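Local coordinates for serpin 2 (Anopheles gambiae, PDB 3PZF), which inhibits clip-domain serine proteases of the mosquito hemolymph, forming a covalent complex with CLIPB9, and thereby restrains the melanization immune response, at residues A[45-50]-A[181-186]; A[107-112]-A[156-161]; A[201-206]-A[284-289]. All coordinates share one frame; numbering follows the deposited sequence.

Contact 1 (A[45-50]-A[181-186])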
ATOM      1  N   PRO A  45       2.692  -0.409  -0.845  1.00 17.58           N
ATOM      2  CA  PRO A  45       4.026  -0.752  -1.357  1.00 16.99           C
ATOM      3  C   PRO A  45       4.967  -1.072  -0.217  1.00 22.02           C
ATOM      4  O   PRO A  45       5.753  -2.009  -0.326  1.00 19.92           O
ATOM      5  CB  PRO A  45       4.479   0.515  -2.104  1.00 18.36           C
ATOM      6  CG  PRO A  45       3.166   1.291  -2.384  1.00 21.89           C
ATOM      7  CD  PRO A  45       2.228   0.938  -1.262  1.00 21.03           C
ATOM      8  N   PHE A  46       4.883  -0.330   0.875  1.00 15.16           N
ATOM      9  CA  PHE A  46       5.764  -0.641   2.013  1.00 19.60           C
ATOM     10  C   PHE A  46       5.524  -2.103   2.471  1.00 21.01           C
ATOM     11  O   PHE A  46       6.471  -2.839   2.771  1.00 19.53           O
ATOM     12  CB  PHE A  46       5.496   0.314   3.167  1.00 20.52           C
ATOM     13  CG  PHE A  46       6.177  -0.094   4.439  1.00 23.65           C
ATOM     14  CD1 PHE A  46       7.551  -0.007   4.537  1.00 20.93           C
ATOM     15  CD2 PHE A  46       5.450  -0.569   5.527  1.00 22.75           C
ATOM     16  CE1 PHE A  46       8.208  -0.399   5.708  1.00 25.89           C
ATOM     17  CE2 PHE A  46       6.110  -0.943   6.718  1.00 22.87           C
ATOM     18  CZ  PHE A  46       7.485  -0.865   6.784  1.00 22.62           C
ATOM     19  N   SER A  47       4.260  -2.540   2.515  1.00 17.63           N
ATOM     20  CA  SER A  47       3.974  -3.910   2.972  1.00 16.62           C
ATOM     21  C   SER A  47       4.558  -4.924   2.021  1.00 16.19           C
ATOM     22  O   SER A  47       4.970  -5.992   2.437  1.00 19.66           O
ATOM     23  CB  SER A  47       2.454  -4.126   3.106  1.00 19.80           C
ATOM     24  OG  SER A  47       1.963  -3.349   4.196  1.00 21.78           O
ATOM     25  N   VAL A  48       4.600  -4.606   0.737  1.00 16.91           N
ATOM     26  CA  VAL A  48       5.225  -5.517  -0.215  1.00 16.30           C
ATOM     27  C   VAL A  48       6.692  -5.696   0.149  1.00 21.01           C
ATOM     28  O   VAL A  48       7.220  -6.808   0.074  1.00 20.53           O
ATOM     29  CB  VAL A  48       5.089  -5.051  -1.675  1.00 20.27           C
ATOM     30  CG1 VAL A  48       5.817  -6.015  -2.627  1.00 20.73           C
ATOM     31  CG2 VAL A  48       3.618  -4.975  -2.070  1.00 18.27           C
ATOM     32  N   LYS A  49       7.355  -4.619   0.556  1.00 20.36           N
ATOM     33  CA  LYS A  49       8.766  -4.757   0.912  1.00 20.40           C
ATOM     34  C   LYS A  49       8.934  -5.623   2.158  1.00 25.26           C
ATOM     35  O   LYS A  49       9.890  -6.394   2.256  1.00 22.66           O
ATOM     36  CB  LYS A  49       9.418  -3.384   1.085  1.00 20.75           C
ATOM     37  CG  LYS A  49       9.305  -2.559  -0.197  1.00 19.23           C
ATOM     38  CD  LYS A  49      10.309  -1.366  -0.177  1.00 21.09           C
ATOM     39  CE  LYS A  49       9.937  -0.291   0.829  1.00 27.57           C
ATOM     40  NZ  LYS A  49      10.814   0.957   0.624  1.00 22.52           N
ATOM     41  N   ILE A  50       8.009  -5.508   3.103  1.00 18.67           N
ATOM     42  CA  ILE A  50       8.014  -6.411   4.264  1.00 21.98           C
ATOM     43  C   ILE A  50       7.929  -7.898   3.818  1.00 18.11           C
ATOM     44  O   ILE A  50       8.649  -8.758   4.364  1.00 19.69           O
ATOM     45  CB  ILE A  50       6.831  -6.113   5.234  1.00 23.73           C
ATOM     46  CG1 ILE A  50       6.970  -4.722   5.876  1.00 24.43           C
ATOM     47  CG2 ILE A  50       6.776  -7.167   6.346  1.00 23.25           C
ATOM     48  CD1 ILE A  50       8.258  -4.516   6.609  1.00 30.24           C
ATOM     49  N   ASN A 181      -0.906 -10.747   2.823  1.00 25.45           N
ATOM     50  CA  ASN A 181      -0.777  -9.494   3.524  1.00 21.95           C
ATOM     51  C   ASN A 181      -2.020  -8.633   3.327  1.00 22.51           C
ATOM     52  O   ASN A 181      -2.536  -8.519   2.222  1.00 19.54           O
ATOM     53  CB  ASN A 181       0.442  -8.719   3.026  1.00 19.36           C
ATOM     54  CG  ASN A 181       0.515  -7.321   3.607  1.00 23.17           C
ATOM     55  OD1 ASN A 181       0.977  -7.119   4.736  1.00 26.15           O
ATOM     56  ND2 ASN A 181       0.047  -6.361   2.857  1.00 19.04           N
ATOM     57  N   VAL A 182      -2.487  -8.028   4.409  1.00 18.92           N
ATOM     58  CA  VAL A 182      -3.589  -7.081   4.329  1.00 20.60           C
ATOM     59  C   VAL A 182      -3.246  -5.859   5.170  1.00 21.86           C
ATOM     60  O   VAL A 182      -2.366  -5.885   6.026  1.00 23.73           O
ATOM     61  CB  VAL A 182      -4.951  -7.678   4.795  1.00 22.70           C
ATOM     62  CG1 VAL A 182      -5.394  -8.815   3.864  1.00 21.91           C
ATOM     63  CG2 VAL A 182      -4.856  -8.194   6.220  1.00 27.88           C
ATOM     64  N   ILE A 183      -3.950  -4.768   4.906  1.00 23.34           N
ATOM     65  CA  ILE A 183      -3.706  -3.530   5.624  1.00 18.56           C
ATOM     66  C   ILE A 183      -5.039  -2.846   5.835  1.00 27.76           C
ATOM     67  O   ILE A 183      -5.956  -3.011   5.028  1.00 26.63           O
ATOM     68  CB  ILE A 183      -2.772  -2.593   4.860  1.00 22.26           C
ATOM     69  CG1 ILE A 183      -2.422  -1.384   5.741  1.00 21.04           C
ATOM     70  CG2 ILE A 183      -3.438  -2.163   3.539  1.00 22.86           C
ATOM     71  CD1 ILE A 183      -1.333  -0.475   5.145  1.00 26.44           C
ATOM     72  N   TYR A 184      -5.161  -2.141   6.951  1.00 22.25           N
ATOM     73  CA  TYR A 184      -6.422  -1.485   7.298  1.00 27.14           C
ATOM     74  C   TYR A 184      -6.078  -0.153   7.929  1.00 25.67           C
ATOM     75  O   TYR A 184      -5.080  -0.044   8.659  1.00 23.99           O
ATOM     76  CB  TYR A 184      -7.232  -2.357   8.266  1.00 33.24           C
ATOM     77  CG  TYR A 184      -8.287  -1.596   9.044  1.00 31.38           C
ATOM     78  CD1 TYR A 184      -9.554  -1.396   8.519  1.00 32.15           C
ATOM     79  CD2 TYR A 184      -8.005  -1.067  10.299  1.00 29.74           C
ATOM     80  CE1 TYR A 184     -10.530  -0.706   9.237  1.00 36.67           C
ATOM     81  CE2 TYR A 184      -8.968  -0.379  11.024  1.00 34.18           C
ATOM     82  CZ  TYR A 184     -10.223  -0.199  10.490  1.00 38.14           C
ATOM     83  OH  TYR A 184     -11.173   0.493  11.208  1.00 44.50           O
ATOM     84  N   PHE A 185      -6.868   0.878   7.626  1.00 24.06           N
ATOM     85  CA  PHE A 185      -6.563   2.203   8.134  1.00 26.37           C
ATOM     86  C   PHE A 185      -7.832   3.003   8.373  1.00 32.11           C
ATOM     87  O   PHE A 185      -8.644   3.168   7.477  1.00 27.95           O
ATOM     88  CB  PHE A 185      -5.676   2.967   7.163  1.00 19.35           C
ATOM     89  CG  PHE A 185      -5.564   4.429   7.486  1.00 25.48           C
ATOM     90  CD1 PHE A 185      -5.070   4.846   8.713  1.00 23.20           C
ATOM     91  CD2 PHE A 185      -5.964   5.383   6.570  1.00 22.77           C
ATOM     92  CE1 PHE A 185      -4.970   6.201   9.012  1.00 21.85           C
ATOM     93  CE2 PHE A 185      -5.867   6.745   6.867  1.00 28.69           C
ATOM     94  CZ  PHE A 185      -5.375   7.145   8.097  1.00 24.73           C
ATOM     95  N   LYS A 186      -7.987   3.453   9.612  1.00 22.34           N
ATOM     96  CA  LYS A 186      -9.033   4.368   9.991  1.00 25.21           C
ATOM     97  C   LYS A 186      -8.379   5.632  10.512  1.00 29.10           C
ATOM     98  O   LYS A 186      -7.491   5.585  11.380  1.00 25.82           O
ATOM     99  CB  LYS A 186      -9.910   3.753  11.084  1.00 27.22           C
ATOM    100  CG  LYS A 186     -10.939   4.730  11.638  1.00 35.95           C
ATOM    101  CD  LYS A 186     -11.746   4.130  12.778  1.00 51.99           C
ATOM    102  CE  LYS A 186     -12.486   2.876  12.344  1.00 58.92           C
TER
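Asn-181 meets Ser-47 through the far end of its amide. CG stands anti to the backbone N (chi1 173°), which carries the group off the strand toward helix 45-58. CB itself stays back from the helix, and CG comes to 3.8 Å from Ser-47 CB. Beyond CG the amide forks. ND2 makes the closest approach, 3.3 Å to Ser-47 CB, while OD1 lies 3.7 Å from the same carbon, so the methylene is met by both branches and sits tilted out of the amide plane. OD1 is hydrogen-bonded to Thr-110 OG1, and Ser-47 OG to Ser-44 OG. Serine suits this place because its small methylene admits the amide, while its hydroxyl bonds to Ser-44, just ahead of helix 45-58. Further along the strand, CD1 of Ile-183 comes only to a loose 4.5 Å from Ser-47 OG. The site belongs to the serpin shutter region, where helix 45-58 lies behind the central strands of sheet A. Ile-108 of strand 105-115 touches Ser-47, Asn-181 and Ile-183, and the backbone of Asn-181 bonds to strand 332-341 on the other flank.

Contact 2 (A[107-112]-A[156-161])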
ATOM      1  N   ASN A 107      -3.384  -0.971  10.800  1.00 24.98           N
ATOM      2  CA  ASN A 107      -2.847  -2.316  11.061  1.00 26.15           C
ATOM      3  C   ASN A 107      -2.337  -2.956   9.780  1.00 29.81           C
ATOM      4  O   ASN A 107      -3.047  -2.989   8.770  1.00 26.48           O
ATOM      5  CB  ASN A 107      -3.885  -3.217  11.740  1.00 27.93           C
ATOM      6  CG  ASN A 107      -3.284  -4.524  12.243  1.00 35.15           C
ATOM      7  OD1 ASN A 107      -2.198  -4.532  12.831  1.00 33.36           O
ATOM      8  ND2 ASN A 107      -3.977  -5.633  12.005  1.00 31.29           N
ATOM      9  N   ILE A 108      -1.093  -3.434   9.820  1.00 27.67           N
ATOM     10  CA  ILE A 108      -0.534  -4.234   8.742  1.00 23.18           C
ATOM     11  C   ILE A 108      -0.438  -5.683   9.236  1.00 29.09           C
ATOM     12  O   ILE A 108       0.147  -5.953  10.292  1.00 30.64           O
ATOM     13  CB  ILE A 108       0.855  -3.714   8.359  1.00 19.29           C
ATOM     14  CG1 ILE A 108       0.746  -2.301   7.762  1.00 20.60           C
ATOM     15  CG2 ILE A 108       1.560  -4.648   7.373  1.00 26.37           C
ATOM     16  CD1 ILE A 108       2.142  -1.603   7.746  1.00 21.77           C
ATOM     17  N   ALA A 109      -1.048  -6.612   8.511  1.00 25.73           N
ATOM     18  CA  ALA A 109      -1.093  -8.000   8.966  1.00 27.97           C
ATOM     19  C   ALA A 109      -0.538  -8.913   7.890  1.00 23.99           C
ATOM     20  O   ALA A 109      -0.887  -8.786   6.711  1.00 22.77           O
ATOM     21  CB  ALA A 109      -2.503  -8.405   9.340  1.00 35.36           C
ATOM     22  N   THR A 110       0.312  -9.851   8.306  1.00 22.52           N
ATOM     23  CA  THR A 110       1.010 -10.699   7.356  1.00 19.87           C
ATOM     24  C   THR A 110       1.097 -12.104   7.943  1.00 28.98           C
ATOM     25  O   THR A 110       1.454 -12.271   9.112  1.00 29.22           O
ATOM     26  CB  THR A 110       2.467 -10.168   7.106  1.00 22.16           C
ATOM     27  OG1 THR A 110       2.440  -8.817   6.650  1.00 23.16           O
ATOM     28  CG2 THR A 110       3.217 -11.038   6.075  1.00 26.07           C
ATOM     29  N   ASN A 111       0.772 -13.109   7.132  1.00 24.40           N
ATOM     30  CA  ASN A 111       0.771 -14.507   7.570  0.50 26.42           C
ATOM     31  C   ASN A 111       1.262 -15.427   6.452  1.00 26.70           C
ATOM     32  O   ASN A 111       0.777 -15.333   5.325  1.00 29.61           O
ATOM     33  CB  ASN A 111      -0.668 -14.923   7.948  0.50 27.86           C
ATOM     34  CG  ASN A 111      -0.727 -16.125   8.888  0.50 35.61           C
ATOM     35  OD1 ASN A 111       0.143 -17.001   8.876  0.50 36.67           O
ATOM     36  ND2 ASN A 111      -1.793 -16.185   9.689  0.50 30.93           N
ATOM     37  N   PHE A 112       2.187 -16.328   6.767  1.00 25.15           N
ATOM     38  CA  PHE A 112       2.441 -17.481   5.906  1.00 21.03           C
ATOM     39  C   PHE A 112       1.477 -18.597   6.322  1.00 31.74           C
ATOM     40  O   PHE A 112       1.450 -18.982   7.480  1.00 32.73           O
ATOM     41  CB  PHE A 112       3.832 -18.051   6.094  1.00 22.49           C
ATOM     42  CG  PHE A 112       4.957 -17.173   5.612  1.00 27.70           C
ATOM     43  CD1 PHE A 112       5.551 -17.400   4.377  1.00 23.27           C
ATOM     44  CD2 PHE A 112       5.490 -16.193   6.440  1.00 23.68           C
ATOM     45  CE1 PHE A 112       6.624 -16.606   3.958  1.00 23.90           C
ATOM     46  CE2 PHE A 112       6.577 -15.433   6.032  1.00 26.87           C
ATOM     47  CZ  PHE A 112       7.144 -15.649   4.794  1.00 24.70           C
ATOM     48  N   SER A 156     -10.512 -11.021   7.868  1.00 33.70           N
ATOM     49  CA  SER A 156     -11.567 -10.252   8.536  1.00 39.81           C
ATOM     50  C   SER A 156     -11.142  -9.824   9.939  1.00 41.21           C
ATOM     51  O   SER A 156     -11.267  -8.668  10.322  1.00 39.67           O
ATOM     52  CB  SER A 156     -12.848 -11.079   8.633  1.00 40.65           C
ATOM     53  OG  SER A 156     -13.887 -10.303   9.206  1.00 46.04           O
ATOM     54  N   GLU A 157     -10.647 -10.784  10.701  1.00 36.74           N
ATOM     55  CA  GLU A 157     -10.222 -10.569  12.068  1.00 44.87           C
ATOM     56  C   GLU A 157      -9.143  -9.491  12.182  1.00 49.12           C
ATOM     57  O   GLU A 157      -9.114  -8.750  13.162  1.00 46.65           O
ATOM     58  CB  GLU A 157      -9.733 -11.908  12.643  1.00 63.05           C
ATOM     59  CG  GLU A 157      -8.785 -11.811  13.820  1.00 74.48           C
ATOM     60  CD  GLU A 157      -8.310 -13.178  14.286  1.00 87.38           C
ATOM     61  OE1 GLU A 157      -8.828 -14.197  13.774  1.00 87.73           O
ATOM     62  OE2 GLU A 157      -7.418 -13.234  15.161  1.00 91.97           O
ATOM     63  N   HIS A 158      -8.280  -9.383  11.175  1.00 41.00           N
ATOM     64  CA  HIS A 158      -7.153  -8.439  11.237  1.00 37.66           C
ATOM     65  C   HIS A 158      -7.399  -7.102  10.528  1.00 39.35           C
ATOM     66  O   HIS A 158      -6.521  -6.227  10.516  1.00 35.92           O
ATOM     67  CB  HIS A 158      -5.878  -9.109  10.711  1.00 39.43           C
ATOM     68  CG  HIS A 158      -5.377 -10.203  11.604  1.00 45.36           C
ATOM     69  ND1 HIS A 158      -4.474  -9.976  12.621  1.00 50.54           N
ATOM     70  CD2 HIS A 158      -5.683 -11.519  11.663  1.00 46.30           C
ATOM     71  CE1 HIS A 158      -4.233 -11.108  13.254  1.00 47.32           C
ATOM     72  NE2 HIS A 158      -4.956 -12.061  12.696  1.00 50.83           N
ATOM     73  N   THR A 159      -8.590  -6.938   9.960  1.00 30.97           N
ATOM     74  CA  THR A 159      -8.975  -5.670   9.334  1.00 32.13           C
ATOM     75  C   THR A 159     -10.290  -5.165   9.915  1.00 42.28           C
ATOM     76  O   THR A 159     -10.928  -4.290   9.340  1.00 42.38           O
ATOM     77  CB  THR A 159      -9.118  -5.812   7.807  1.00 32.52           C
ATOM     78  OG1 THR A 159     -10.194  -6.717   7.508  1.00 29.86           O
ATOM     79  CG2 THR A 159      -7.806  -6.347   7.206  1.00 26.81           C
ATOM     80  N   ASN A 160     -10.682  -5.714  11.059  1.00 49.00           N
ATOM     81  CA  ASN A 160     -11.908  -5.290  11.732  1.00 57.81           C
ATOM     82  C   ASN A 160     -13.122  -5.436  10.813  1.00 51.56           C
ATOM     83  O   ASN A 160     -14.066  -4.637  10.867  1.00 49.28           O
ATOM     84  CB  ASN A 160     -11.767  -3.840  12.210  1.00 62.34           C
ATOM     85  CG  ASN A 160     -12.864  -3.431  13.180  1.00 76.37           C
ATOM     86  OD1 ASN A 160     -13.245  -4.198  14.069  1.00 84.47           O
ATOM     87  ND2 ASN A 160     -13.384  -2.215  13.010  1.00 76.47           N
ATOM     88  N   GLY A 161     -13.084  -6.457   9.960  1.00 42.72           N
ATOM     89  CA  GLY A 161     -14.164  -6.727   9.029  1.00 36.29           C
ATOM     90  C   GLY A 161     -14.211  -5.827   7.793  1.00 35.66           C
ATOM     91  O   GLY A 161     -15.138  -5.952   6.969  1.00 35.90           O
TER
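Asn-107 and His-158 are joined by one well-formed hydrogen bond, from the side-chain ND2 of the strand residue to the main-chain O near the end of helix 144-158. The bond is 3.0 Å long from ND2 to His-158 O, with an N-H...O angle of 159°. The donor lies in the carbonyl plane on a lone pair, and the acceptor in turn lies almost in the plane of the Asn-107 amide, so amide and carbonyl meet with little distortion. A chi1 of -170° swings the Asn-107 amide away from its own N-H and extends it toward the helix. Asparagine fits because it is long enough to span the gap and offers an N-H to a carbonyl near the C-terminal end of a helix, where such oxygens often lack an intrahelical partner.

Two residues on, Ala-109 points to the same side and supplies the apolar half. Its CB lies 3.7 Å from His-158 CB and 4.1 Å from both CG and ND1, approaching the imidazole obliquely, whereas Asn-107 ND2 sits at the ring's edge, near its plane. A methyl group is small enough to let the histidine lie close to the strand. The ring also meets that of Trp-154, one turn back, which itself touches Ala-109. Helix 144-158, the serpin helix F, is thus fastened across the front of sheet A. Ile-108, between the two contact residues, points away, and its side chain touches Ser-47 of helix 45-58 behind the sheet. Strand 177-188 runs antiparallel alongside, its Val-182 touching Thr-159.

Contact 3 (A[201-206]-A[284-289])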
ATOM      1  N   LYS A 201     -21.734  15.314  -9.246  1.00 25.40           N
ATOM      2  CA  LYS A 201     -21.317  16.052 -10.443  1.00 26.96           C
ATOM      3  C   LYS A 201     -20.715  15.047 -11.377  1.00 24.87           C
ATOM      4  O   LYS A 201     -20.388  13.955 -10.942  1.00 26.26           O
ATOM      5  CB  LYS A 201     -20.221  17.089 -10.113  1.00 25.21           C
ATOM      6  CG  LYS A 201     -20.425  17.956  -8.877  1.00 29.37           C
ATOM      7  CD  LYS A 201     -19.089  18.740  -8.604  1.00 31.20           C
ATOM      8  CE  LYS A 201     -19.091  19.517  -7.299  1.00 34.90           C
ATOM      9  NZ  LYS A 201     -20.021  20.684  -7.316  1.00 37.95           N
ATOM     10  N   PRO A 202     -20.519  15.411 -12.652  1.00 24.81           N
ATOM     11  CA  PRO A 202     -19.811  14.515 -13.583  1.00 23.48           C
ATOM     12  C   PRO A 202     -18.364  14.234 -13.163  1.00 22.61           C
ATOM     13  O   PRO A 202     -17.727  15.037 -12.427  1.00 25.21           O
ATOM     14  CB  PRO A 202     -19.807  15.304 -14.889  1.00 28.32           C
ATOM     15  CG  PRO A 202     -21.021  16.205 -14.774  1.00 29.52           C
ATOM     16  CD  PRO A 202     -21.029  16.610 -13.334  1.00 28.58           C
ATOM     17  N   PHE A 203     -17.850  13.098 -13.635  1.00 22.02           N
ATOM     18  CA  PHE A 203     -16.437  12.717 -13.445  1.00 23.58           C
ATOM     19  C   PHE A 203     -15.942  12.299 -14.820  1.00 26.66           C
ATOM     20  O   PHE A 203     -16.621  11.544 -15.516  1.00 30.91           O
ATOM     21  CB  PHE A 203     -16.288  11.545 -12.470  1.00 22.27           C
ATOM     22  CG  PHE A 203     -14.857  11.123 -12.251  1.00 23.00           C
ATOM     23  CD1 PHE A 203     -14.087  11.742 -11.271  1.00 25.47           C
ATOM     24  CD2 PHE A 203     -14.272  10.136 -13.046  1.00 27.89           C
ATOM     25  CE1 PHE A 203     -12.752  11.382 -11.063  1.00 24.08           C
ATOM     26  CE2 PHE A 203     -12.942   9.765 -12.845  1.00 26.64           C
ATOM     27  CZ  PHE A 203     -12.179  10.400 -11.847  1.00 25.11           C
ATOM     28  N   TYR A 204     -14.806  12.834 -15.250  1.00 23.16           N
ATOM     29  CA  TYR A 204     -14.365  12.626 -16.626  1.00 23.23           C
ATOM     30  C   TYR A 204     -13.299  11.569 -16.692  1.00 29.67           C
ATOM     31  O   TYR A 204     -12.113  11.864 -16.590  1.00 26.64           O
ATOM     32  CB  TYR A 204     -13.875  13.933 -17.222  1.00 26.56           C
ATOM     33  CG  TYR A 204     -14.986  14.941 -17.230  1.00 28.42           C
ATOM     34  CD1 TYR A 204     -15.930  14.936 -18.261  1.00 38.81           C
ATOM     35  CD2 TYR A 204     -15.157  15.835 -16.185  1.00 23.53           C
ATOM     36  CE1 TYR A 204     -16.984  15.816 -18.275  1.00 41.25           C
ATOM     37  CE2 TYR A 204     -16.236  16.753 -16.194  1.00 31.55           C
ATOM     38  CZ  TYR A 204     -17.148  16.717 -17.249  1.00 42.26           C
ATOM     39  OH  TYR A 204     -18.231  17.591 -17.315  1.00 36.38           O
ATOM     40  N   GLY A 205     -13.726  10.330 -16.871  1.00 27.53           N
ATOM     41  CA  GLY A 205     -12.806   9.207 -16.858  1.00 31.73           C
ATOM     42  C   GLY A 205     -11.895   9.183 -18.074  1.00 37.50           C
ATOM     43  O   GLY A 205     -12.158   9.863 -19.081  1.00 38.35           O
ATOM     44  N   THR A 206     -10.829   8.390 -17.966  1.00 44.01           N
ATOM     45  CA  THR A 206      -9.760   8.324 -18.965  1.00 47.90           C
ATOM     46  C   THR A 206     -10.261   7.871 -20.322  1.00 49.06           C
ATOM     47  O   THR A 206      -9.868   8.415 -21.349  1.00 53.32           O
ATOM     48  CB  THR A 206      -8.651   7.333 -18.543  1.00 56.78           C
ATOM     49  OG1 THR A 206      -7.958   7.834 -17.388  1.00 57.79           O
ATOM     50  CG2 THR A 206      -7.668   7.126 -19.687  1.00 55.55           C
ATOM     51  N   THR A 284     -11.840  20.213  -4.240  1.00 17.86           N
ATOM     52  CA  THR A 284     -12.991  19.357  -4.565  1.00 19.82           C
ATOM     53  C   THR A 284     -12.470  17.949  -4.852  1.00 20.95           C
ATOM     54  O   THR A 284     -11.600  17.787  -5.721  1.00 22.84           O
ATOM     55  CB  THR A 284     -13.731  19.861  -5.840  1.00 20.34           C
ATOM     56  OG1 THR A 284     -14.206  21.188  -5.627  1.00 23.87           O
ATOM     57  CG2 THR A 284     -14.956  18.946  -6.166  1.00 23.60           C
ATOM     58  N   LEU A 285     -13.000  16.953  -4.133  1.00 19.99           N
ATOM     59  CA  LEU A 285     -12.577  15.555  -4.269  1.00 17.60           C
ATOM     60  C   LEU A 285     -13.808  14.682  -4.356  1.00 19.83           C
ATOM     61  O   LEU A 285     -14.806  14.943  -3.664  1.00 22.64           O
ATOM     62  CB  LEU A 285     -11.789  15.078  -3.065  1.00 20.72           C
ATOM     63  CG  LEU A 285     -10.367  15.657  -2.935  1.00 23.27           C
ATOM     64  CD1 LEU A 285      -9.833  15.213  -1.592  1.00 24.03           C
ATOM     65  CD2 LEU A 285      -9.495  15.113  -4.054  1.00 22.22           C
ATOM     66  N   PRO A 286     -13.738  13.644  -5.193  1.00 18.88           N
ATOM     67  CA  PRO A 286     -14.850  12.693  -5.210  1.00 21.18           C
ATOM     68  C   PRO A 286     -14.689  11.731  -4.050  1.00 21.96           C
ATOM     69  O   PRO A 286     -13.556  11.333  -3.748  1.00 20.28           O
ATOM     70  CB  PRO A 286     -14.667  11.957  -6.540  1.00 23.32           C
ATOM     71  CG  PRO A 286     -13.174  12.009  -6.798  1.00 18.57           C
ATOM     72  CD  PRO A 286     -12.714  13.339  -6.213  1.00 20.64           C
ATOM     73  N   LYS A 287     -15.776  11.373  -3.396  1.00 21.78           N
ATOM     74  CA  LYS A 287     -15.712  10.373  -2.344  1.00 25.21           C
ATOM     75  C   LYS A 287     -15.560   8.996  -2.995  1.00 23.26           C
ATOM     76  O   LYS A 287     -16.038   8.768  -4.114  1.00 21.38           O
ATOM     77  CB  LYS A 287     -16.964  10.456  -1.466  1.00 26.70           C
ATOM     78  CG  LYS A 287     -17.013  11.772  -0.662  1.00 25.72           C
ATOM     79  CD  LYS A 287     -18.169  11.842   0.313  1.00 37.48           C
ATOM     80  CE  LYS A 287     -19.462  12.267  -0.390  1.00 42.90           C
ATOM     81  NZ  LYS A 287     -20.626  12.381   0.551  1.00 50.48           N
ATOM     82  N   PHE A 288     -14.871   8.085  -2.307  1.00 21.24           N
ATOM     83  CA  PHE A 288     -14.753   6.723  -2.822  1.00 24.35           C
ATOM     84  C   PHE A 288     -14.561   5.725  -1.712  1.00 21.95           C
ATOM     85  O   PHE A 288     -14.028   6.042  -0.638  1.00 23.13           O
ATOM     86  CB  PHE A 288     -13.640   6.596  -3.879  1.00 22.50           C
ATOM     87  CG  PHE A 288     -12.267   7.088  -3.420  1.00 23.78           C
ATOM     88  CD1 PHE A 288     -11.785   8.353  -3.802  1.00 22.56           C
ATOM     89  CD2 PHE A 288     -11.457   6.277  -2.633  1.00 22.39           C
ATOM     90  CE1 PHE A 288     -10.493   8.796  -3.406  1.00 23.16           C
ATOM     91  CE2 PHE A 288     -10.182   6.718  -2.216  1.00 19.69           C
ATOM     92  CZ  PHE A 288      -9.703   7.987  -2.602  1.00 18.88           C
ATOM     93  N   LYS A 289     -15.038   4.513  -1.978  1.00 21.51           N
ATOM     94  CA  LYS A 289     -14.849   3.384  -1.094  1.00 22.51           C
ATOM     95  C   LYS A 289     -14.682   2.135  -1.951  1.00 22.48           C
ATOM     96  O   LYS A 289     -15.590   1.755  -2.695  1.00 24.40           O
ATOM     97  CB  LYS A 289     -16.075   3.229  -0.194  1.00 24.23           C
ATOM     98  CG  LYS A 289     -16.037   1.986   0.701  1.00 28.55           C
ATOM     99  CD  LYS A 289     -17.234   1.929   1.609  1.00 41.88           C
ATOM    100  CE  LYS A 289     -17.075   0.818   2.652  1.00 63.91           C
ATOM    101  NZ  LYS A 289     -18.226   0.772   3.606  1.00 67.99           N
TER
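The ring of Phe-203 meets Pro-286 obliquely. Atom CE1 of the phenyl lies 4.3 Å from Pro-286 CG, and the neighbouring CD1 stands 4.6 Å from the same carbon. The extended chi1 of 180° carries the phenyl out from its strand toward the proline. Around this pair, Tyr-215 touches Phe-203, and Pro-395 touches both Phe-203 and Pro-286, so the aromatic and pyrrolidine rings share a common apolar neighbourhood. The rigid proline ring, buried here, offers a compact hydrocarbon surface and no backbone N-H that would need a partner.

The second touch is aliphatic. Lys-201 CE lies 4.3 Å from Thr-284 CG2, where the methyl meets the last methylene of the lysine. The last torsion, chi4 at -69°, bends NZ off the line of the chain, and the ammonium forms a salt bridge with Glu-217, a residue whose side chain also touches Thr-284. Lysine therefore serves twice, as a methylene against the methyl and as a charge for Glu-217.

Strand 200-203 and the part of strand 277-295 up to about Pro-286 flank strand 211-227 in sheet C of the serpin fold; beyond it the chain passes on toward strand 332-341. The segments are second neighbours, with Phe-203 CA and Pro-286 CA 8.4 Å apart. Backbone bonds run from Lys-201 and Phe-203 to strand 211-227, and from Thr-284 to Phe-368 and Ala-370. What passes between the two segments is van der Waals contact alone, with no hydrogen bond joining them directly.

How the contacts relate
Contacts 1 and 2 lie on opposite sides of sheet A, their centres about 10 Å apart, with helix 45-58 behind and helix 144-158 in front. Their strands are neighbours: Val-182 N is 2.9 Å from Ala-109 O, and Tyr-184 O is 2.9 Å from Asn-107 N. Contact 3 joins strands of sheet C, at the end where the chain of 284-289 leaves it; its centre is about 25 Å from that of contact 1 and about 29 Å from that of contact 2. Strand 177-188, used by contact 1, also pairs antiparallel with 345-346 in the hinge region required for peptidase binding. The probable reactive bond, Lys-359 to Phe-360, falls in the unmodelled residues 355-362.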